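Local coordinates for protein NURA (Sulfolobus solfataricus, PDB 2YGK) that degrades DNA ends as a manganese-dependent homodimeric nuclease, probably acting with the HerA helicase to resect 5' strands during double-strand break repair, at residues S78-G81 and V86-L89; S291-S294 and F300-L303. One frame throughout, in Å; residues are numbered along the deposited sequence.

Contact 1 of 2, residues S78-G81 and V86-L89; sequences SVIG and VKTL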
loop_
_atom_site.group_PDB
_atom_site.type_symbol
_atom_site.label_atom_id
_atom_site.label_comp_id
_atom_site.label_asym_id
_atom_site.label_seq_id
_atom_site.Cartn_x
_atom_site.Cartn_y
_atom_site.Cartn_z
ATOM N N SER A 78 9.981 -11.204 -20.648
ATOM C CA SER A 78 10.472 -12.572 -20.621
ATOM C C SER A 78 11.982 -12.535 -20.913
ATOM O O SER A 78 12.473 -11.694 -21.680
ATOM C CB SER A 78 9.730 -13.484 -21.631
ATOM O OG SER A 78 9.949 -13.054 -22.968
ATOM N N VAL A 79 12.688 -13.454 -20.274
ATOM C CA VAL A 79 14.130 -13.538 -20.343
ATOM C C VAL A 79 14.517 -15.013 -20.489
ATOM O O VAL A 79 14.107 -15.844 -19.666
ATOM C CB VAL A 79 14.768 -12.958 -19.058
ATOM C CG1 VAL A 79 16.186 -13.398 -18.935
ATOM C CG2 VAL A 79 14.689 -11.461 -19.058
ATOM N N ILE A 80 15.279 -15.325 -21.546
ATOM C CA ILE A 80 15.837 -16.669 -21.721
ATOM C C ILE A 80 17.270 -16.745 -21.187
ATOM O O ILE A 80 18.117 -15.932 -21.558
ATOM C CB ILE A 80 15.786 -17.148 -23.210
ATOM C CG1 ILE A 80 15.990 -18.669 -23.297
ATOM C CG2 ILE A 80 16.836 -16.427 -24.077
ATOM C CD1 ILE A 80 15.204 -19.338 -24.423
ATOM N N GLY A 81 17.527 -17.728 -20.317
ATOM C CA GLY A 81 18.872 -17.967 -19.755
ATOM C C GLY A 81 19.361 -19.421 -19.684
ATOM O O GLY A 81 18.597 -20.337 -19.394
ATOM N N VAL A 86 22.279 -15.137 -20.900
ATOM C CA VAL A 86 20.922 -14.641 -20.700
ATOM C C VAL A 86 20.659 -13.556 -21.718
ATOM O O VAL A 86 21.529 -12.730 -21.957
ATOM C CB VAL A 86 20.708 -14.083 -19.254
ATOM C CG1 VAL A 86 20.661 -15.202 -18.272
ATOM C CG2 VAL A 86 21.815 -13.165 -18.852
ATOM N N LYS A 87 19.487 -13.579 -22.346
ATOM C CA LYS A 87 19.022 -12.447 -23.172
ATOM C C LYS A 87 17.518 -12.299 -23.081
ATOM O O LYS A 87 16.813 -13.291 -22.935
ATOM C CB LYS A 87 19.421 -12.607 -24.647
ATOM C CG LYS A 87 18.466 -13.447 -25.493
ATOM C CD LYS A 87 18.978 -13.716 -26.899
ATOM C CE LYS A 87 18.325 -14.990 -27.490
ATOM N NZ LYS A 87 18.224 -14.967 -28.995
ATOM N N THR A 88 17.033 -11.055 -23.195
ATOM C CA THR A 88 15.586 -10.757 -23.219
ATOM C C THR A 88 14.948 -11.276 -24.495
ATOM O O THR A 88 15.544 -11.222 -25.553
ATOM C CB THR A 88 15.281 -9.258 -23.138
ATOM O OG1 THR A 88 16.096 -8.583 -24.080
ATOM C CG2 THR A 88 15.594 -8.710 -21.785
ATOM N N LEU A 89 13.731 -11.785 -24.352
ATOM C CA LEU A 89 12.992 -12.352 -25.439
ATOM C C LEU A 89 11.951 -11.362 -25.877
ATOM O O LEU A 89 12.040 -10.829 -26.947
ATOM C CB LEU A 89 12.320 -13.647 -24.994
ATOM C CG LEU A 89 13.030 -14.965 -25.270
ATOM C CD1 LEU A 89 12.354 -16.005 -24.423
ATOM C CD2 LEU A 89 12.975 -15.304 -26.762
#
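Ile80 and Lys87 face each other as an antiparallel hydrogen-bonded pair and exchange two backbone bonds, Lys87 N to Ile80 O at 2.8 Å and Ile80 N to Lys87 O at 2.9 Å. Their side chains run side by side in the same direction. With chi1 at -164°, the CG1 arm of Ile80 points opposite the backbone N and leaves CG2 as the branch turned to the partner strand, 3.7 Å from Lys87 CG. The lysine chain is extended beyond CG and carries CE past the same methyl. On this face Leu89 adds its CD1 methyl, which rests 3.8 Å from Ile80 CB, so the isoleucine is bordered by two side chains of the neighbouring strand. The segments belong to the beta hairpin of strands 70-82 and 85-98, the latter outermost, within this chain, at one end of the mixed sheet of this RNase H-like nuclease domain. Val79 and Thr88 form a non-hydrogen-bonded pair on the other face, where their CG2 methyls meet at 4.0 Å and both side chains lie against Lys304 of helix 300-309. Two residues further along, Gly81 and Val86 pair in the same way on the Val79 face, with Val86 CG1 packed 3.6 Å from Gly81 CA. At the Ser78 end a third backbone bond runs from Leu89 N to Ser78 O, nearly straight at 178° but with its donor above the carbonyl plane. Ser78 OG sits against Leu89 CB and is gripped by hydrogen bonds with Asp123 OD2 and Ser90 N, which probably hold chi1 at 63°.

Contact 2 of 2, residues S291-S294 and F300-L303; sequences SGVS and FPLL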
loop_
_atom_site.group_PDB
_atom_site.type_symbol
_atom_site.label_atom_id
_atom_site.label_comp_id
_atom_site.label_asym_id
_atom_site.label_seq_id
_atom_site.Cartn_x
_atom_site.Cartn_y
_atom_site.Cartn_z
ATOM N N SER A 291 20.789 -23.972 -9.854
ATOM C CA SER A 291 22.087 -23.500 -9.388
ATOM C C SER A 291 22.966 -23.039 -10.569
ATOM O O SER A 291 23.768 -22.122 -10.438
ATOM C CB SER A 291 22.801 -24.570 -8.523
ATOM O OG SER A 291 22.164 -24.798 -7.240
ATOM N N GLY A 292 22.800 -23.641 -11.733
ATOM C CA GLY A 292 23.620 -23.295 -12.886
ATOM C C GLY A 292 23.267 -21.990 -13.565
ATOM O O GLY A 292 23.985 -21.549 -14.454
ATOM N N VAL A 293 22.168 -21.354 -13.179
ATOM C CA VAL A 293 21.846 -20.037 -13.709
ATOM C C VAL A 293 21.607 -19.050 -12.569
ATOM O O VAL A 293 21.009 -17.992 -12.779
ATOM C CB VAL A 293 20.612 -20.098 -14.604
ATOM C CG1 VAL A 293 20.845 -21.131 -15.691
ATOM C CG2 VAL A 293 19.378 -20.445 -13.781
ATOM N N SER A 294 22.097 -19.403 -11.385
ATOM C CA SER A 294 21.859 -18.670 -10.168
ATOM C C SER A 294 23.094 -17.933 -9.756
ATOM O O SER A 294 24.226 -18.384 -9.967
ATOM C CB SER A 294 21.486 -19.608 -9.028
ATOM O OG SER A 294 20.167 -20.095 -9.193
ATOM N N PHE A 300 19.489 -15.963 -11.905
ATOM C CA PHE A 300 19.778 -14.722 -12.566
ATOM C C PHE A 300 18.713 -14.312 -13.571
ATOM O O PHE A 300 18.387 -13.141 -13.639
ATOM C CB PHE A 300 21.156 -14.698 -13.226
ATOM C CG PHE A 300 21.528 -13.328 -13.714
ATOM C CD1 PHE A 300 21.680 -12.293 -12.818
ATOM C CD2 PHE A 300 21.610 -13.042 -15.057
ATOM C CE1 PHE A 300 21.960 -11.030 -13.242
ATOM C CE2 PHE A 300 21.923 -11.773 -15.499
ATOM C CZ PHE A 300 22.089 -10.765 -14.595
ATOM N N PRO A 301 18.175 -15.253 -14.368
ATOM C CA PRO A 301 17.126 -14.885 -15.303
ATOM C C PRO A 301 15.985 -14.076 -14.679
ATOM O O PRO A 301 15.503 -13.116 -15.273
ATOM C CB PRO A 301 16.640 -16.255 -15.776
ATOM C CG PRO A 301 17.902 -17.016 -15.899
ATOM C CD PRO A 301 18.655 -16.622 -14.645
ATOM N N LEU A 302 15.553 -14.456 -13.485
ATOM C CA LEU A 302 14.565 -13.668 -12.800
ATOM C C LEU A 302 15.129 -12.321 -12.360
ATOM O O LEU A 302 14.549 -11.280 -12.632
ATOM C CB LEU A 302 14.060 -14.410 -11.581
ATOM C CG LEU A 302 12.951 -15.383 -11.912
ATOM C CD1 LEU A 302 12.499 -16.090 -10.651
ATOM C CD2 LEU A 302 11.794 -14.633 -12.535
ATOM N N LEU A 303 16.241 -12.322 -11.647
ATOM C CA LEU A 303 16.811 -11.051 -11.206
ATOM C C LEU A 303 16.898 -10.051 -12.355
ATOM O O LEU A 303 16.675 -8.872 -12.162
ATOM C CB LEU A 303 18.179 -11.249 -10.561
ATOM C CG LEU A 303 18.855 -9.962 -10.062
ATOM C CD1 LEU A 303 17.933 -9.180 -9.133
ATOM C CD2 LEU A 303 20.222 -10.238 -9.368
#
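Val293 O accepts the backbone N-H of Phe300 at 2.7 Å, with the donor in the carbonyl plane and an N-H...O angle of 155°. Two carbons crowd round the same oxygen: Phe300 CB and Pro301 CD each lie 3.3 Å from Val293 O. The proline ring presents its CD corner to the valine as well, and Val293 CG2 reaches it at 4.0 Å, the two side chains crossing at about a right angle. Val293 is the third residue of the type I beta turn Ser291-Ser294, which leads from helix 280-291 into the tiny antiparallel ribbon of strands 294-295 and 298-299, and the Phe300 bond ties the entrance of that ribbon to the first turn of helix 300-309. A chi1 of -171° swings the Phe300 ring clear of Val293, and the ring packs against strand 85-98. Pro301, buried, also packs on Ala56 of strand 54-65, while Val293 touches Phe54 of that strand. On the turn itself, Ser294 OG bonds back to Leu290 O.

Overall arrangement
Contacts 1 and 2 lie in series along the chain, with centres about 11 Å apart, and meet where helix 300-309 packs on the hairpin. Val86, Val79 and Gly81 join them: Val86 CG2 is 3.6 Å from Phe300 CE2 and Val79 CG1 is 3.7 Å from Pro301 O, while Gly81 and Val86 CG1 border the proline ring. Contact 1 is the larger, a hairpin pairing at the edge of the sheet within this chain that buries 391 Å² and is held by three backbone bonds, with side chains packed on both faces. Contact 2 buries 124 Å² around a single backbone bond between a turn and a helix start. Both are partly buried; the side chains of Val79 and Pro301 lie about 12 and 13 Å from the bound manganese.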